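Local coordinates for protein 455aa long hypothetical phospho-sugar mutase (Sulfolobus tokodaii, PDB 2F7L) that catalyses the magnesium-dependent interconversion of the 6-phosphates and 1-phosphates of glucosamine and galactosamine, on the route to UDP-N-acetylglucosamine and UDP-N-acetylgalactosamine, at residues Val23-Lys28 with Asp126-Glu131; Phe249-Gly254 with Glu362-Leu367; Glu387-Ile392 with Asp407-Ile412. All coordinates share one frame; numbering follows the deposited sequence.

Contact 1. Residues Val23-Lys28 with Asp126-Glu131; sequences VLKLSK and DLFFTE
Lys25 NZ meets Glu131 OE2 at 2.8 Å, a hydrogen-bonded salt bridge in which the ammonium group lies nearly on the extension of the C-O bond of that oxygen. It ties helix 20-34 to the C-terminal end of helix 118-130, in the first alpha/beta/alpha domain of the phosphohexose mutase fold; the helices approach with Leu26 CA and Phe128 CA 6.1 Å apart. Glu131 follows the last helical turn and has positive phi (54°), so the acceptor comes from the point where the chain leaves the helix. On the way to it the lysine passes over Phe128. Its CG stands anti to the backbone N (chi1 -159°), which lays the chain across the aromatic side chain at about a right angle, and a bend at chi3 turns the amine toward the carboxylate. The evidence for a CH-pi contact is that Lys25 CE lies 3.7 Å from the centroid of the Phe128 ring and only 16° off its normal. The same side chain therefore covers a ring face with methylene and pairs its ammonium with a carboxylate, probably offsetting that charge. Phe128 carries its ring toward helix 20-34, where the rim also meets Leu26: CB of Leu26 is 4.3 Å from Phe128 CE2. Deeper in the domain, Leu26 and Val23 rest on Ile106 of strand 103-109, while Leu127 packs on Ala29 and Phe33, consistent with helix 20-34 lying between helix 118-130 and the sheet. At the ring edge, in its plane, the backbone N of Leu26 stands 3.6 Å from Phe128 CE2.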
loop_
_atom_site.group_PDB
_atom_site.type_symbol
_atom_site.label_atom_id
_atom_site.label_comp_id
_atom_site.label_asym_id
_atom_site.label_seq_id
_atom_site.Cartn_x
_atom_site.Cartn_y
_atom_site.Cartn_z
ATOM N N VAL A 23 16.257 -16.603 4.837
ATOM C CA VAL A 23 16.558 -15.188 4.921
ATOM C C VAL A 23 18.070 -14.995 4.893
ATOM O O VAL A 23 18.583 -14.032 4.335
ATOM C CB VAL A 23 15.956 -14.578 6.209
ATOM C CG1 VAL A 23 16.457 -13.127 6.404
ATOM C CG2 VAL A 23 14.426 -14.625 6.138
ATOM N N LEU A 24 18.808 -15.910 5.485
ATOM C CA LEU A 24 20.244 -15.746 5.445
ATOM C C LEU A 24 20.742 -15.768 3.986
ATOM O O LEU A 24 21.588 -14.943 3.599
ATOM C CB LEU A 24 20.952 -16.835 6.264
ATOM C CG LEU A 24 22.482 -16.807 6.114
ATOM C CD1 LEU A 24 23.024 -15.452 6.554
ATOM C CD2 LEU A 24 23.098 -17.930 6.907
ATOM N N LYS A 25 20.220 -16.696 3.183
ATOM C CA LYS A 25 20.635 -16.805 1.784
ATOM C C LYS A 25 20.149 -15.615 0.959
ATOM O O LYS A 25 20.907 -15.037 0.153
ATOM C CB LYS A 25 20.106 -18.111 1.185
ATOM C CG LYS A 25 20.843 -18.615 -0.052
ATOM C CD LYS A 25 20.649 -20.111 -0.145
ATOM C CE LYS A 25 20.224 -20.533 -1.532
ATOM N NZ LYS A 25 20.110 -22.013 -1.676
ATOM N N LEU A 26 18.883 -15.262 1.176
ATOM C CA LEU A 26 18.255 -14.146 0.495
ATOM C C LEU A 26 19.042 -12.847 0.755
ATOM O O LEU A 26 19.051 -11.952 -0.081
ATOM C CB LEU A 26 16.809 -14.024 0.982
ATOM C CG LEU A 26 15.753 -13.254 0.175
ATOM C CD1 LEU A 26 15.389 -11.990 0.903
ATOM C CD2 LEU A 26 16.253 -12.946 -1.236
ATOM N N SER A 27 19.722 -12.778 1.904
ATOM C CA SER A 27 20.530 -11.629 2.326
ATOM C C SER A 27 21.888 -11.507 1.654
ATOM O O SER A 27 22.408 -10.404 1.513
ATOM C CB SER A 27 20.774 -11.687 3.828
ATOM O OG SER A 27 19.569 -11.463 4.523
ATOM N N LYS A 28 22.488 -12.645 1.303
ATOM C CA LYS A 28 23.780 -12.652 0.628
ATOM C C LYS A 28 23.474 -12.216 -0.806
ATOM O O LYS A 28 24.269 -11.526 -1.459
ATOM C CB LYS A 28 24.376 -14.063 0.564
ATOM C CG LYS A 28 24.238 -14.930 1.789
ATOM C CD LYS A 28 25.466 -14.877 2.651
ATOM C CE LYS A 28 25.866 -16.266 3.093
ATOM N NZ LYS A 28 26.533 -17.047 2.026
ATOM N N ASP A 126 18.224 -15.034 -9.253
ATOM C CA ASP A 126 19.273 -15.802 -9.922
ATOM C C ASP A 126 20.443 -15.991 -8.964
ATOM O O ASP A 126 20.922 -17.108 -8.782
ATOM C CB ASP A 126 19.779 -15.087 -11.182
ATOM C CG ASP A 126 20.885 -15.882 -11.897
ATOM O OD1 ASP A 126 20.584 -17.017 -12.335
ATOM O OD2 ASP A 126 22.044 -15.396 -12.010
ATOM N N LEU A 127 20.914 -14.886 -8.377
ATOM C CA LEU A 127 22.011 -14.905 -7.409
ATOM C C LEU A 127 21.702 -15.901 -6.314
ATOM O O LEU A 127 22.524 -16.747 -5.977
ATOM C CB LEU A 127 22.207 -13.523 -6.797
ATOM C CG LEU A 127 22.692 -12.523 -7.841
ATOM C CD1 LEU A 127 22.753 -11.139 -7.270
ATOM C CD2 LEU A 127 24.055 -12.967 -8.330
ATOM N N PHE A 128 20.504 -15.806 -5.767
ATOM C CA PHE A 128 20.080 -16.718 -4.725
ATOM C C PHE A 128 20.247 -18.167 -5.188
ATOM O O PHE A 128 20.950 -18.940 -4.536
ATOM C CB PHE A 128 18.624 -16.428 -4.355
ATOM C CG PHE A 128 18.056 -17.340 -3.306
ATOM C CD1 PHE A 128 17.544 -18.592 -3.655
ATOM C CD2 PHE A 128 18.011 -16.937 -1.968
ATOM C CE1 PHE A 128 16.994 -19.432 -2.693
ATOM C CE2 PHE A 128 17.462 -17.764 -0.980
ATOM C CZ PHE A 128 16.952 -19.015 -1.342
ATOM N N PHE A 129 19.642 -18.534 -6.319
ATOM C CA PHE A 129 19.743 -19.914 -6.815
ATOM C C PHE A 129 21.117 -20.392 -7.309
ATOM O O PHE A 129 21.496 -21.530 -7.069
ATOM C CB PHE A 129 18.683 -20.158 -7.890
ATOM C CG PHE A 129 17.260 -20.075 -7.367
ATOM C CD1 PHE A 129 16.837 -20.902 -6.325
ATOM C CD2 PHE A 129 16.363 -19.139 -7.884
ATOM C CE1 PHE A 129 15.547 -20.798 -5.801
ATOM C CE2 PHE A 129 15.057 -19.022 -7.362
ATOM C CZ PHE A 129 14.651 -19.851 -6.322
ATOM N N THR A 130 21.865 -19.534 -7.987
ATOM C CA THR A 130 23.189 -19.911 -8.467
ATOM C C THR A 130 24.215 -19.707 -7.355
ATOM O O THR A 130 25.378 -20.083 -7.487
ATOM C CB THR A 130 23.635 -19.016 -9.608
ATOM O OG1 THR A 130 23.607 -17.653 -9.148
ATOM C CG2 THR A 130 22.741 -19.200 -10.847
ATOM N N GLU A 131 23.773 -19.066 -6.280
ATOM C CA GLU A 131 24.624 -18.767 -5.134
ATOM C C GLU A 131 25.909 -18.005 -5.485
ATOM O O GLU A 131 26.955 -18.258 -4.895
ATOM C CB GLU A 131 24.969 -20.060 -4.364
ATOM C CG GLU A 131 23.785 -21.003 -4.260
ATOM C CD GLU A 131 23.827 -21.930 -3.048
ATOM O OE1 GLU A 131 24.867 -22.565 -2.815
ATOM O OE2 GLU A 131 22.802 -22.044 -2.334
#

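Contact 2. Residues Phe249-Gly254 with Glu362-Leu367; sequences FIDSEG and ELFDRL
Phe364 reaches from helix 360-365 to strand 248-251 and touches two residues there. Its CD1 lies 4.0 Å from Asp251 CB, and its CZ lies 4.3 Å from Phe249 CB. Both carbons approach the ring obliquely, and both belong to the first step of a side chain, so the aromatic group packs against the root of each residue. Phe249 sends its own ring elsewhere: with CG beside the backbone N (chi1 -58°) only CB faces Phe364, and the ring continues toward Met349 of helix 342-356. Phe364 also packs on Met349, and on Leu265 of helix 259-272.

The contact is a junction between the second and third alpha/beta/alpha domains of the phosphohexose mutase family: 248-251 is an outermost strand of the four-stranded mixed sheet in the second domain, whereas the helix falls in the third. The polar end of Asp251 is engaged beyond the ring. OD2 forms a salt bridge with Arg255, which also pairs with Asp365 OD1; this shared arginine probably offsets the repulsion between the two carboxylates, with Asp251 OD2 and Asp365 OD1 5.8 Å apart.

Asp251 OD1 turns back over the following chain. Glu253 N gives Asp251 OD1 a weak bond at 2.9 Å. Both residues belong to a type I beta turn, closed by the bond of Gly254 N to Asp251 O at 2.7 Å. At the fourth position of that turn, Gly254 has positive phi (86°), where a CB would press against the preceding carbonyl. Next to the turn, Ser252 bonds to the start of the helix through Ser360 and Ala361. Within 362-367, Arg366 NH1 forms a salt bridge with Glu362 OE2 at 2.9 Å, using the anti lone pair of that oxygen, with the acceptor tilted 33° from the guanidinium plane.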
loop_
_atom_site.group_PDB
_atom_site.type_symbol
_atom_site.label_atom_id
_atom_site.label_comp_id
_atom_site.label_asym_id
_atom_site.label_seq_id
_atom_site.Cartn_x
_atom_site.Cartn_y
_atom_site.Cartn_z
ATOM N N PHE A 249 -9.832 5.566 5.779
ATOM C CA PHE A 249 -10.516 6.450 6.720
ATOM C C PHE A 249 -11.920 6.081 7.150
ATOM O O PHE A 249 -12.612 5.288 6.505
ATOM C CB PHE A 249 -10.545 7.880 6.164
ATOM C CG PHE A 249 -9.178 8.451 5.877
ATOM C CD1 PHE A 249 -8.511 8.133 4.698
ATOM C CD2 PHE A 249 -8.557 9.306 6.792
ATOM C CE1 PHE A 249 -7.245 8.660 4.423
ATOM C CE2 PHE A 249 -7.282 9.840 6.529
ATOM C CZ PHE A 249 -6.624 9.517 5.339
ATOM N N ILE A 250 -12.328 6.687 8.258
ATOM C CA ILE A 250 -13.653 6.479 8.834
ATOM C C ILE A 250 -14.152 7.871 9.189
ATOM O O ILE A 250 -13.571 8.520 10.052
ATOM C CB ILE A 250 -13.559 5.617 10.106
ATOM C CG1 ILE A 250 -12.810 4.319 9.787
ATOM C CG2 ILE A 250 -14.946 5.292 10.623
ATOM C CD1 ILE A 250 -12.576 3.437 11.000
ATOM N N ASP A 251 -15.207 8.338 8.520
ATOM C CA ASP A 251 -15.733 9.684 8.771
ATOM C C ASP A 251 -16.556 9.855 10.047
ATOM O O ASP A 251 -16.819 8.896 10.785
ATOM C CB ASP A 251 -16.568 10.156 7.593
ATOM C CG ASP A 251 -17.827 9.331 7.407
ATOM O OD1 ASP A 251 -18.309 8.740 8.409
ATOM O OD2 ASP A 251 -18.339 9.286 6.257
ATOM N N SER A 252 -16.962 11.100 10.290
ATOM C CA SER A 252 -17.745 11.482 11.469
ATOM C C SER A 252 -18.968 10.609 11.747
ATOM O O SER A 252 -19.378 10.469 12.894
ATOM C CB SER A 252 -18.165 12.937 11.331
ATOM O OG SER A 252 -18.145 13.325 9.962
ATOM N N GLU A 253 -19.545 10.025 10.698
ATOM C CA GLU A 253 -20.714 9.158 10.844
ATOM C C GLU A 253 -20.335 7.804 11.407
ATOM O O GLU A 253 -21.194 7.040 11.839
ATOM C CB GLU A 253 -21.408 8.951 9.496
ATOM C CG GLU A 253 -21.874 10.227 8.824
ATOM C CD GLU A 253 -22.834 11.047 9.684
ATOM O OE1 GLU A 253 -22.868 10.842 10.925
ATOM O OE2 GLU A 253 -23.546 11.913 9.106
ATOM N N GLY A 254 -19.046 7.499 11.393
ATOM C CA GLY A 254 -18.598 6.220 11.921
ATOM C C GLY A 254 -18.671 5.139 10.867
ATOM O O GLY A 254 -18.807 3.960 11.180
ATOM N N GLU A 362 -19.723 14.615 5.494
ATOM C CA GLU A 362 -20.233 15.360 4.364
ATOM C C GLU A 362 -19.260 15.287 3.202
ATOM O O GLU A 362 -19.656 14.990 2.078
ATOM C CB GLU A 362 -20.476 16.824 4.725
ATOM C CG GLU A 362 -21.132 17.573 3.567
ATOM C CD GLU A 362 -21.176 19.082 3.743
ATOM O OE1 GLU A 362 -21.568 19.540 4.846
ATOM O OE2 GLU A 362 -20.830 19.801 2.763
ATOM N N LEU A 363 -17.989 15.564 3.489
ATOM C CA LEU A 363 -16.916 15.542 2.489
ATOM C C LEU A 363 -17.008 14.311 1.600
ATOM O O LEU A 363 -16.992 14.402 0.379
ATOM C CB LEU A 363 -15.562 15.539 3.200
ATOM C CG LEU A 363 -14.311 16.076 2.502
ATOM C CD1 LEU A 363 -13.237 15.017 2.544
ATOM C CD2 LEU A 363 -14.614 16.480 1.078
ATOM N N PHE A 364 -17.099 13.152 2.235
ATOM C CA PHE A 364 -17.189 11.894 1.518
ATOM C C PHE A 364 -18.450 11.783 0.695
ATOM O O PHE A 364 -18.434 11.229 -0.415
ATOM C CB PHE A 364 -17.095 10.722 2.495
ATOM C CG PHE A 364 -15.688 10.298 2.766
ATOM C CD1 PHE A 364 -15.050 10.660 3.950
ATOM C CD2 PHE A 364 -14.969 9.592 1.793
ATOM C CE1 PHE A 364 -13.720 10.332 4.154
ATOM C CE2 PHE A 364 -13.644 9.260 1.991
ATOM C CZ PHE A 364 -13.016 9.630 3.169
ATOM N N ASP A 365 -19.544 12.309 1.238
ATOM C CA ASP A 365 -20.787 12.263 0.510
ATOM C C ASP A 365 -20.696 13.021 -0.802
ATOM O O ASP A 365 -21.473 12.762 -1.698
ATOM C CB ASP A 365 -21.941 12.783 1.355
ATOM C CG ASP A 365 -22.425 11.757 2.367
ATOM O OD1 ASP A 365 -22.257 10.539 2.125
ATOM O OD2 ASP A 365 -22.990 12.168 3.403
ATOM N N ARG A 366 -19.741 13.934 -0.943
ATOM C CA ARG A 366 -19.610 14.672 -2.197
ATOM C C ARG A 366 -19.216 13.761 -3.362
ATOM O O ARG A 366 -19.138 14.210 -4.496
ATOM C CB ARG A 366 -18.544 15.771 -2.107
ATOM C CG ARG A 366 -18.777 16.939 -1.140
ATOM C CD ARG A 366 -17.851 18.084 -1.587
ATOM N NE ARG A 366 -17.349 18.972 -0.534
ATOM C CZ ARG A 366 -18.108 19.690 0.289
ATOM N NH1 ARG A 366 -19.442 19.643 0.218
ATOM N NH2 ARG A 366 -17.522 20.489 1.171
ATOM N N LEU A 367 -18.950 12.488 -3.087
ATOM C CA LEU A 367 -18.534 11.532 -4.132
ATOM C C LEU A 367 -19.679 10.674 -4.683
ATOM O O LEU A 367 -20.691 10.443 -4.007
ATOM C CB LEU A 367 -17.458 10.576 -3.588
ATOM C CG LEU A 367 -15.943 10.748 -3.696
ATOM C CD1 LEU A 367 -15.573 12.161 -4.023
ATOM C CD2 LEU A 367 -15.303 10.307 -2.384
#

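Contact 3. Residues Glu387-Ile392 with Asp407-Ile412; sequences EIYKKI and DGVKII
Helix 385-396 and the start of strand 409-413 come together with Tyr389 CA 6.5 Å from Val409 CA. The strand is entered through Gly408, whose backbone (phi 82°, psi -140°) would jam a CB against the preceding carbonyl oxygen. The phenol end of Tyr389 lies against this glycine: its OH is 3.5 Å from Gly408 CA, and Gly408 C stands over one ring face, 4.2 Å above the plane and offset toward the rim.

Val409 meets the other end of the ring. Its CG2 is 4.0 Å from Tyr389 CD2 and approaches obliquely, while the two side chains run alongside each other in opposite senses. Tyr389 has CG beside its backbone N and anti to the carbonyl carbon (chi1 -72°), which points the ring away from the helix, across to the entry of the strand. No hydrogen bond joins the two segments; the hydroxyl instead bonds to Lys422 N at the end of strand 416-422. An alanine at Tyr389 would remove the ring and hydroxyl, and is likely to uncover Gly408 and Val409 CG2 while leaving Lys422 N without this partner.

In the C-terminal domain, a member of the TBP-like clan, helices 385-396 and 438-452 pack together beside the antiparallel sheet; Ile392 touches both Val420 of that sheet and Leu448. Across the two segments the contact is apolar and van der Waals in kind, and the bond of Tyr389 OH with Lys422 N probably helps hold the ring in place against the glycine.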
loop_
_atom_site.group_PDB
_atom_site.type_symbol
_atom_site.label_atom_id
_atom_site.label_comp_id
_atom_site.label_asym_id
_atom_site.label_seq_id
_atom_site.Cartn_x
_atom_site.Cartn_y
_atom_site.Cartn_z
ATOM N N GLU A 387 -9.946 -17.777 -22.209
ATOM C CA GLU A 387 -11.212 -18.030 -22.888
ATOM C C GLU A 387 -12.360 -17.265 -22.234
ATOM O O GLU A 387 -13.251 -16.750 -22.916
ATOM C CB GLU A 387 -11.512 -19.535 -22.915
ATOM C CG GLU A 387 -10.580 -20.312 -23.848
ATOM C CD GLU A 387 -10.425 -19.626 -25.223
ATOM O OE1 GLU A 387 -11.463 -19.409 -25.895
ATOM O OE2 GLU A 387 -9.276 -19.302 -25.629
ATOM N N ILE A 388 -12.332 -17.193 -20.908
ATOM C CA ILE A 388 -13.357 -16.471 -20.165
ATOM C C ILE A 388 -13.248 -15.021 -20.637
ATOM O O ILE A 388 -14.221 -14.405 -21.078
ATOM C CB ILE A 388 -13.081 -16.529 -18.637
ATOM C CG1 ILE A 388 -12.664 -17.948 -18.218
ATOM C CG2 ILE A 388 -14.306 -16.100 -17.869
ATOM C CD1 ILE A 388 -13.753 -18.976 -18.271
ATOM N N TYR A 389 -12.031 -14.493 -20.551
ATOM C CA TYR A 389 -11.746 -13.133 -20.969
ATOM C C TYR A 389 -12.340 -12.881 -22.347
ATOM O O TYR A 389 -13.177 -11.998 -22.512
ATOM C CB TYR A 389 -10.234 -12.909 -20.980
ATOM C CG TYR A 389 -9.598 -12.813 -19.601
ATOM C CD1 TYR A 389 -8.213 -12.842 -19.450
ATOM C CD2 TYR A 389 -10.376 -12.699 -18.454
ATOM C CE1 TYR A 389 -7.625 -12.769 -18.201
ATOM C CE2 TYR A 389 -9.789 -12.622 -17.194
ATOM C CZ TYR A 389 -8.415 -12.662 -17.078
ATOM O OH TYR A 389 -7.832 -12.622 -15.830
ATOM N N LYS A 390 -11.910 -13.667 -23.330
ATOM C CA LYS A 390 -12.419 -13.551 -24.697
ATOM C C LYS A 390 -13.940 -13.435 -24.748
ATOM O O LYS A 390 -14.477 -12.645 -25.516
ATOM C CB LYS A 390 -11.999 -14.770 -25.512
ATOM C CG LYS A 390 -10.700 -14.619 -26.285
ATOM C CD LYS A 390 -10.945 -13.987 -27.657
ATOM C CE LYS A 390 -9.698 -14.063 -28.564
ATOM N NZ LYS A 390 -9.933 -13.505 -29.948
ATOM N N LYS A 391 -14.624 -14.222 -23.923
ATOM C CA LYS A 391 -16.081 -14.239 -23.882
ATOM C C LYS A 391 -16.701 -12.970 -23.320
ATOM O O LYS A 391 -17.304 -12.189 -24.056
ATOM C CB LYS A 391 -16.551 -15.440 -23.059
ATOM C CG LYS A 391 -17.591 -16.328 -23.730
ATOM C CD LYS A 391 -19.016 -15.829 -23.534
ATOM C CE LYS A 391 -20.018 -16.935 -23.926
ATOM N NZ LYS A 391 -21.426 -16.761 -23.424
ATOM N N ILE A 392 -16.559 -12.768 -22.012
ATOM C CA ILE A 392 -17.132 -11.588 -21.368
ATOM C C ILE A 392 -16.813 -10.359 -22.156
ATOM O O ILE A 392 -17.606 -9.424 -22.219
ATOM C CB ILE A 392 -16.642 -11.395 -19.909
ATOM C CG1 ILE A 392 -15.196 -11.844 -19.756
ATOM C CG2 ILE A 392 -17.528 -12.195 -18.972
ATOM C CD1 ILE A 392 -14.836 -12.240 -18.319
ATOM N N ASP A 407 -5.099 -5.913 -17.268
ATOM C CA ASP A 407 -4.988 -6.883 -16.179
ATOM C C ASP A 407 -6.373 -7.477 -15.915
ATOM O O ASP A 407 -7.170 -6.927 -15.156
ATOM C CB ASP A 407 -4.455 -6.191 -14.922
ATOM C CG ASP A 407 -4.313 -7.136 -13.754
ATOM O OD1 ASP A 407 -4.322 -8.364 -13.965
ATOM O OD2 ASP A 407 -4.173 -6.653 -12.618
ATOM N N GLY A 408 -6.643 -8.616 -16.536
ATOM C CA GLY A 408 -7.949 -9.216 -16.394
ATOM C C GLY A 408 -8.822 -8.478 -17.398
ATOM O O GLY A 408 -8.379 -8.180 -18.511
ATOM N N VAL A 409 -10.058 -8.174 -17.013
ATOM C CA VAL A 409 -10.954 -7.447 -17.892
ATOM C C VAL A 409 -11.854 -6.537 -17.103
ATOM O O VAL A 409 -12.674 -6.978 -16.319
ATOM C CB VAL A 409 -11.820 -8.392 -18.738
ATOM C CG1 VAL A 409 -13.009 -7.626 -19.339
ATOM C CG2 VAL A 409 -10.966 -9.009 -19.853
ATOM N N LYS A 410 -11.674 -5.245 -17.314
ATOM C CA LYS A 410 -12.481 -4.251 -16.631
ATOM C C LYS A 410 -13.376 -3.606 -17.652
ATOM O O LYS A 410 -12.921 -3.209 -18.731
ATOM C CB LYS A 410 -11.621 -3.154 -16.002
ATOM C CG LYS A 410 -12.436 -2.187 -15.164
ATOM C CD LYS A 410 -11.724 -0.872 -14.987
ATOM C CE LYS A 410 -12.498 0.062 -14.067
ATOM N NZ LYS A 410 -12.518 -0.415 -12.651
ATOM N N ILE A 411 -14.653 -3.511 -17.321
ATOM C CA ILE A 411 -15.576 -2.873 -18.215
ATOM C C ILE A 411 -16.248 -1.725 -17.521
ATOM O O ILE A 411 -16.743 -1.857 -16.410
ATOM C CB ILE A 411 -16.597 -3.855 -18.746
ATOM C CG1 ILE A 411 -15.899 -4.734 -19.777
ATOM C CG2 ILE A 411 -17.796 -3.115 -19.337
ATOM C CD1 ILE A 411 -16.781 -5.216 -20.835
ATOM N N ILE A 412 -16.240 -0.583 -18.183
ATOM C CA ILE A 412 -16.856 0.597 -17.616
ATOM C C ILE A 412 -17.998 1.108 -18.474
ATOM O O ILE A 412 -17.831 1.369 -19.671
ATOM C CB ILE A 412 -15.844 1.718 -17.448
ATOM C CG1 ILE A 412 -14.645 1.200 -16.651
ATOM C CG2 ILE A 412 -16.512 2.895 -16.768
ATOM C CD1 ILE A 412 -13.443 2.099 -16.730
#

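The three contacts are well separated, the nearest pair, contacts 2 and 3, still being about 15 Å apart at their nearest atoms, and none shares a helix or strand with another. Contacts 1 and 3 each stay within one domain, the first and the C-terminal, whereas contact 2 joins the second domain to the third. Burial alone does not set their chemistry: contacts 1 and 3 are both partly buried, but only contact 1 has an ion pair across it, on the side where Glu131 is exposed. Contact 2, whose touching residues are all buried, is apolar across the segments, its charges handled by an arginine beside it. Contact 3 pairs helix with strand without any direct polar bond.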